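Local coordinates for listeria nuclear targeted protein A (PDB 4CIH) that relieves repression of interferon-stimulated genes in the host nucleus by blocking recruitment of the chromatin repressor BAHD1 to them, at residues E74-A77 with D78-A81; D125-R128 with T129-Q133; D109-A112 with V113-K116. The protein carries 2 engineered substitutions. One frame throughout, in Å; residues are numbered along the deposited sequence.

Interaction 1: residues E74-A77 with D78-A81; sequences EASA and DTEA
Ser76 is the N-cap of helix 77-103, and its hydroxyl accepts from the amide of Thr79, three residues on. The acceptor is Ser76 OG, which takes a weak bond from Thr79 N at 3.5 Å, with an N-H...O angle of 143°. Chi1 of 58° sets OG between the backbone N and the carbonyl carbon, on the side where the Thr79 amide lies. The position of OG is less certain than usual, because it sits too close to the Thr79 methyl in the model. The cap therefore rests on an approximate geometry. The first full helical turn follows with Ala81 N bonding to Ala77 O, also weakly, at 3.4 Å. Before the cap, Ala75 CB lies 3.8 Å from Thr79 OG1. This sets the loop residue before the cap against the buried threonine. Thr79 OG1 is buried here and has no polar partner in the model. The loop comes from helix 67-70. Pro2 from the N-terminal tail touches Ala75, Glu74 forms a salt bridge with Arg71, and Glu80 OE1 bonds to Ser72 OG, tying the start of helix 77-103 to the chain just before it.

Interaction 2: residues D125-R128 with T129-Q133; sequences DDVR and TNKLQ. Engineered in segment 125-128: Asp125 (natural residue Lys), Asp126 (natural residue Lys).
Thr129 and Asp126 meet within one turn of helix 121-139, where the threonine hydroxyl bonds back to a main-chain carbonyl. Thr129 OG1 donates to Asp126 O at 2.7 Å. It approaches in the carbonyl plane, on a lone pair, at a C=O...O angle of 115°. Chi1 of 82° places OG1 between the backbone N and the carbonyl carbon, within range of this oxygen. Asn130 N also points to Asp126 O, at a modelled distance too short to be reliable. Thr129 N donates to Asp125 O at 2.9 Å, though the place of that oxygen is less sure. Lys131 N reaches Val127 O at 2.9 Å, tilted 32° from the carbonyl plane. Leu132 N and Arg128 O pair in the same i to i+4 way, but their modelled distance is doubtfully short.

Lys131 CB lies 3.1 Å from Val127 O and CG lies 3.3 Å from it, beside the same carbonyl that takes the Lys131 amide. Asp125 and Asp126 are engineered and replace natural lysines. Arg128 NH1 forms a long, weak ion pair with Glu88. Val127 CG1 lies 4.0 Å above one face of the Arg128 guanidinium, offset toward its rim. Ile85 and Trp89 of helix 77-103 touch this turn, and Gln133 OE1 bonds to Leu145 N. The chemistry is thus mostly a main-chain ladder plus one hydroxyl, while the carboxylate oxygen Asp125 OD1 is buried without a polar partner in the model.

Interaction 3: residues D109-A112 with V113-K116; sequences DSEA and VFKK
Residues 109-112 and 113-116 run on as one short helix, 109-117, in the four-helical up-and-down bundle family. Their backbones join by bonds from residue i+4 to residue i. Lys115 N donates to Glu111 O at 3.2 Å, nearly straight at 168°. The donor is tilted out of the carbonyl plane. Lys116 N donates to Ala112 O at 3.0 Å and lies in the plane of that carbonyl. Glu111 O also takes a weak second bond from Phe114 N, which is strongly bent.

The side chains of Glu111, Phe114 and Lys115 then gather along one side of the helix. The Glu111 chain bends at chi2, and this brings its carboxylate back over the next turn. OE2 comes to 3.7 Å from Phe114 CB and stays near the start of the ring. The carboxylate and ring planes are 36° apart. The other oxygen, Glu111 OE1, meets the aliphatic part of the lysine, with Lys115 CD at 3.3 Å. The two charged ends do not touch: Glu111 OE1 and Lys115 NZ are 4.9 Å apart. Attraction across this gap is possible, but there is no salt bridge.

Phe114 is the buried residue of the group. Its side chain touches Arg96 and Val99 of helix 77-103, and its ring meets that of Tyr118, with the planes at about 55°. Gln121 of helix 121-139 touches Phe114 and Lys115. Ser110 packs on helix 77-103 as well, and its OG bonds to Asp102 OD2. On another side of the turn, the Val113 methyl CG2 rests 3.6 Å from Asp109 O.

The three contacts follow one another along the chain in the order interaction 1, interaction 3, interaction 2. All belong to the four-helical up-and-down bundle of LntA. Interaction 1 starts helix 77-103, interaction 3 forms most of helix 109-117, and interaction 2 lies in helix 121-139. Centres of interactions 1 and 2 are about 17 Å apart, those of 2 and 3 about 21 Å, and those of 1 and 3 about 31 Å. None of them touch. Helix 77-103 is common to all three: side chains of interactions 2 and 3 touch it, and interaction 1 lies at its start. They are thus separate local turns linked through one long helix.

Interaction 1: residues E74-A77 with D78-A81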
loop_
_atom_site.group_PDB
_atom_site.type_symbol
_atom_site.label_atom_id
_atom_site.label_comp_id
_atom_site.label_asym_id
_atom_site.label_seq_id
_atom_site.Cartn_x
_atom_site.Cartn_y
_atom_site.Cartn_z
ATOM N N GLU A 74 -15.144 -8.835 14.689
ATOM C CA GLU A 74 -16.055 -8.578 15.814
ATOM C C GLU A 74 -16.202 -7.080 16.148
ATOM O O GLU A 74 -16.847 -6.750 17.127
ATOM C CB GLU A 74 -15.581 -9.315 17.076
ATOM C CG GLU A 74 -14.405 -10.260 16.878
ATOM C CD GLU A 74 -13.390 -10.209 18.002
ATOM O OE1 GLU A 74 -13.728 -9.762 19.119
ATOM O OE2 GLU A 74 -12.247 -10.655 17.786
ATOM N N ALA A 75 -15.596 -6.159 15.390
ATOM C CA ALA A 75 -15.926 -4.736 15.588
ATOM C C ALA A 75 -17.048 -4.328 14.640
ATOM O O ALA A 75 -17.718 -5.155 14.036
ATOM C CB ALA A 75 -14.706 -3.846 15.377
ATOM N N SER A 76 -17.275 -3.043 14.505
ATOM C CA SER A 76 -18.350 -2.577 13.654
ATOM C C SER A 76 -18.156 -3.043 12.239
ATOM O O SER A 76 -17.049 -3.381 11.843
ATOM C CB SER A 76 -18.360 -1.043 13.628
ATOM O OG SER A 76 -17.107 -0.542 13.172
ATOM N N ALA A 77 -19.254 -3.021 11.478
ATOM C CA ALA A 77 -19.243 -3.233 10.030
ATOM C C ALA A 77 -18.228 -2.377 9.260
ATOM O O ALA A 77 -17.553 -2.868 8.370
ATOM C CB ALA A 77 -20.644 -2.973 9.462
ATOM N N ASP A 78 -18.169 -1.088 9.560
ATOM C CA ASP A 78 -17.344 -0.171 8.769
ATOM C C ASP A 78 -15.864 -0.461 8.975
ATOM O O ASP A 78 -15.049 -0.258 8.075
ATOM C CB ASP A 78 -17.740 1.277 9.033
ATOM C CG ASP A 78 -18.970 1.667 8.245
ATOM O OD1 ASP A 78 -19.238 0.968 7.246
ATOM O OD2 ASP A 78 -19.675 2.642 8.599
ATOM N N THR A 79 -15.542 -1.049 10.125
ATOM C CA THR A 79 -14.144 -1.437 10.406
ATOM C C THR A 79 -13.561 -2.653 9.654
ATOM O O THR A 79 -12.578 -2.502 8.924
ATOM C CB THR A 79 -13.846 -1.478 11.903
ATOM O OG1 THR A 79 -12.983 -2.589 12.220
ATOM C CG2 THR A 79 -15.086 -1.550 12.691
ATOM N N GLU A 80 -14.107 -3.857 9.832
ATOM C CA GLU A 80 -13.512 -4.992 9.136
ATOM C C GLU A 80 -13.508 -4.697 7.664
ATOM O O GLU A 80 -12.544 -5.038 6.971
ATOM C CB GLU A 80 -14.276 -6.317 9.322
ATOM C CG GLU A 80 -14.419 -7.144 8.018
ATOM C CD GLU A 80 -13.243 -8.103 7.724
ATOM O OE1 GLU A 80 -12.133 -7.871 8.216
ATOM O OE2 GLU A 80 -13.402 -9.114 7.007
ATOM N N ALA A 81 -14.621 -4.146 7.193
ATOM C CA ALA A 81 -14.796 -3.748 5.807
ATOM C C ALA A 81 -13.552 -3.028 5.364
ATOM O O ALA A 81 -12.943 -3.422 4.366
ATOM C CB ALA A 81 -16.015 -2.846 5.672
#

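Interaction 2: residues D125-R128 with T129-Q133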
loop_
_atom_site.group_PDB
_atom_site.type_symbol
_atom_site.label_atom_id
_atom_site.label_comp_id
_atom_site.label_asym_id
_atom_site.label_seq_id
_atom_site.Cartn_x
_atom_site.Cartn_y
_atom_site.Cartn_z
ATOM N N ASP A 125 -7.419 -1.343 -9.045
ATOM C CA ASP A 125 -6.860 -0.059 -8.475
ATOM C C ASP A 125 -7.932 0.842 -7.867
ATOM O O ASP A 125 -8.178 0.806 -6.646
ATOM C CB ASP A 125 -6.030 0.771 -9.488
ATOM C CG ASP A 125 -5.263 1.959 -8.803
ATOM O OD1 ASP A 125 -4.869 1.816 -7.631
ATOM O OD2 ASP A 125 -5.060 3.050 -9.395
ATOM N N ASP A 126 -8.525 1.671 -8.728
ATOM C CA ASP A 126 -9.796 2.341 -8.464
ATOM C C ASP A 126 -10.635 1.567 -7.466
ATOM O O ASP A 126 -10.843 2.033 -6.342
ATOM C CB ASP A 126 -10.628 2.472 -9.750
ATOM C CG ASP A 126 -9.910 3.221 -10.865
ATOM O OD1 ASP A 126 -9.017 4.051 -10.553
ATOM O OD2 ASP A 126 -10.267 2.997 -12.059
ATOM N N VAL A 127 -11.178 0.415 -7.864
ATOM C CA VAL A 127 -12.244 -0.158 -6.999
ATOM C C VAL A 127 -11.785 -0.274 -5.551
ATOM O O VAL A 127 -12.523 0.076 -4.646
ATOM C CB VAL A 127 -12.824 -1.536 -7.431
ATOM C CG1 VAL A 127 -13.710 -2.088 -6.325
ATOM C CG2 VAL A 127 -13.644 -1.452 -8.712
ATOM N N ARG A 128 -10.603 -0.818 -5.291
ATOM C CA ARG A 128 -10.200 -0.816 -3.882
ATOM C C ARG A 128 -10.071 0.644 -3.365
ATOM O O ARG A 128 -10.431 0.958 -2.231
ATOM C CB ARG A 128 -8.932 -1.655 -3.650
ATOM C CG ARG A 128 -9.147 -3.122 -3.218
ATOM C CD ARG A 128 -10.514 -3.731 -3.514
ATOM N NE ARG A 128 -10.643 -4.320 -4.856
ATOM C CZ ARG A 128 -11.341 -5.426 -5.124
ATOM N NH1 ARG A 128 -11.947 -6.082 -4.143
ATOM N NH2 ARG A 128 -11.429 -5.896 -6.370
ATOM N N THR A 129 -9.555 1.546 -4.195
ATOM C CA THR A 129 -9.302 2.918 -3.735
ATOM C C THR A 129 -10.613 3.622 -3.512
ATOM O O THR A 129 -10.786 4.320 -2.510
ATOM C CB THR A 129 -8.502 3.761 -4.724
ATOM O OG1 THR A 129 -9.388 4.272 -5.735
ATOM C CG2 THR A 129 -7.335 2.982 -5.329
ATOM N N ASN A 130 -11.549 3.459 -4.445
ATOM C CA ASN A 130 -12.885 3.971 -4.219
ATOM C C ASN A 130 -13.492 3.377 -2.974
ATOM O O ASN A 130 -14.205 4.044 -2.232
ATOM C CB ASN A 130 -13.803 3.630 -5.384
ATOM C CG ASN A 130 -13.980 4.773 -6.346
ATOM O OD1 ASN A 130 -13.433 5.869 -6.164
ATOM N ND2 ASN A 130 -14.728 4.512 -7.402
ATOM N N LYS A 131 -13.271 2.097 -2.776
ATOM C CA LYS A 131 -13.804 1.433 -1.588
ATOM C C LYS A 131 -13.050 1.810 -0.329
ATOM O O LYS A 131 -13.656 1.991 0.747
ATOM C CB LYS A 131 -13.845 -0.076 -1.792
ATOM C CG LYS A 131 -15.044 -0.518 -2.615
ATOM C CD LYS A 131 -15.405 -1.997 -2.465
ATOM C CE LYS A 131 -16.851 -2.240 -2.879
ATOM N NZ LYS A 131 -17.085 -3.658 -3.282
ATOM N N LEU A 132 -11.737 1.964 -0.440
ATOM C CA LEU A 132 -10.940 2.316 0.755
ATOM C C LEU A 132 -11.350 3.696 1.189
ATOM O O LEU A 132 -11.514 3.969 2.396
ATOM C CB LEU A 132 -9.439 2.322 0.476
ATOM C CG LEU A 132 -8.578 2.281 1.751
ATOM C CD1 LEU A 132 -7.108 2.400 1.444
ATOM C CD2 LEU A 132 -8.952 3.395 2.718
ATOM N N GLN A 133 -11.541 4.532 0.165
ATOM C CA GLN A 133 -11.866 5.935 0.286
ATOM C C GLN A 133 -13.239 6.107 0.904
ATOM O O GLN A 133 -13.408 6.895 1.806
ATOM C CB GLN A 133 -11.832 6.609 -1.090
ATOM C CG GLN A 133 -12.073 8.115 -1.008
ATOM C CD GLN A 133 -11.220 8.805 0.086
ATOM O OE1 GLN A 133 -9.981 8.854 0.003
ATOM N NE2 GLN A 133 -11.883 9.276 1.130
#

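Interaction 3: residues D109-A112 with V113-K116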
loop_
_atom_site.group_PDB
_atom_site.type_symbol
_atom_site.label_atom_id
_atom_site.label_comp_id
_atom_site.label_asym_id
_atom_site.label_seq_id
_atom_site.Cartn_x
_atom_site.Cartn_y
_atom_site.Cartn_z
ATOM N N ASP A 109 9.514 -13.195 -12.349
ATOM C CA ASP A 109 8.819 -13.987 -11.368
ATOM C C ASP A 109 7.544 -13.304 -10.898
ATOM O O ASP A 109 6.444 -13.816 -11.140
ATOM C CB ASP A 109 9.759 -14.337 -10.212
ATOM C CG ASP A 109 10.462 -15.644 -10.445
ATOM O OD1 ASP A 109 9.824 -16.509 -11.084
ATOM O OD2 ASP A 109 11.630 -15.810 -10.019
ATOM N N SER A 110 7.675 -12.106 -10.325
ATOM C CA SER A 110 6.505 -11.466 -9.723
ATOM C C SER A 110 5.493 -10.881 -10.714
ATOM O O SER A 110 4.385 -10.578 -10.297
ATOM C CB SER A 110 6.881 -10.473 -8.599
ATOM O OG SER A 110 7.675 -9.417 -9.115
ATOM N N GLU A 111 5.816 -10.816 -12.013
ATOM C CA GLU A 111 4.887 -10.280 -13.063
ATOM C C GLU A 111 3.850 -11.279 -13.541
ATOM O O GLU A 111 2.677 -10.917 -13.700
ATOM C CB GLU A 111 5.642 -9.791 -14.313
ATOM C CG GLU A 111 5.217 -8.463 -14.943
ATOM C CD GLU A 111 3.742 -8.253 -15.207
ATOM O OE1 GLU A 111 3.266 -8.585 -16.330
ATOM O OE2 GLU A 111 3.078 -7.640 -14.337
ATOM N N ALA A 112 4.291 -12.505 -13.842
ATOM C CA ALA A 112 3.371 -13.651 -14.023
ATOM C C ALA A 112 2.295 -13.712 -12.931
ATOM O O ALA A 112 1.101 -13.600 -13.215
ATOM C CB ALA A 112 4.149 -14.954 -14.040
ATOM N N VAL A 113 2.734 -14.003 -11.709
ATOM C CA VAL A 113 1.902 -14.096 -10.507
ATOM C C VAL A 113 1.100 -12.824 -10.258
ATOM O O VAL A 113 0.062 -12.828 -9.582
ATOM C CB VAL A 113 2.840 -14.279 -9.302
ATOM C CG1 VAL A 113 2.099 -14.244 -7.972
ATOM C CG2 VAL A 113 3.687 -15.516 -9.497
ATOM N N PHE A 114 1.602 -11.731 -10.823
ATOM C CA PHE A 114 0.917 -10.462 -10.742
ATOM C C PHE A 114 -0.422 -10.532 -11.449
ATOM O O PHE A 114 -1.473 -10.345 -10.836
ATOM C CB PHE A 114 1.775 -9.333 -11.340
ATOM C CG PHE A 114 1.274 -7.976 -10.967
ATOM C CD1 PHE A 114 0.193 -7.419 -11.637
ATOM C CD2 PHE A 114 1.792 -7.319 -9.859
ATOM C CE1 PHE A 114 -0.327 -6.203 -11.236
ATOM C CE2 PHE A 114 1.299 -6.085 -9.475
ATOM C CZ PHE A 114 0.237 -5.527 -10.166
ATOM N N LYS A 115 -0.365 -10.762 -12.752
ATOM C CA LYS A 115 -1.531 -10.863 -13.613
ATOM C C LYS A 115 -2.367 -12.058 -13.178
ATOM O O LYS A 115 -3.573 -12.154 -13.452
ATOM C CB LYS A 115 -1.072 -11.073 -15.059
ATOM C CG LYS A 115 -0.541 -9.825 -15.759
ATOM C CD LYS A 115 0.442 -10.157 -16.888
ATOM C CE LYS A 115 0.381 -9.160 -18.060
ATOM N NZ LYS A 115 -0.596 -9.525 -19.139
ATOM N N LYS A 116 -1.727 -13.012 -12.516
ATOM C CA LYS A 116 -2.533 -14.085 -11.990
ATOM C C LYS A 116 -3.344 -13.473 -10.881
ATOM O O LYS A 116 -4.555 -13.410 -10.962
ATOM C CB LYS A 116 -1.694 -15.300 -11.551
ATOM C CG LYS A 116 -1.081 -16.027 -12.750
ATOM C CD LYS A 116 -0.500 -17.397 -12.412
ATOM C CE LYS A 116 -0.406 -18.257 -13.664
ATOM N NZ LYS A 116 -0.750 -19.681 -13.420
#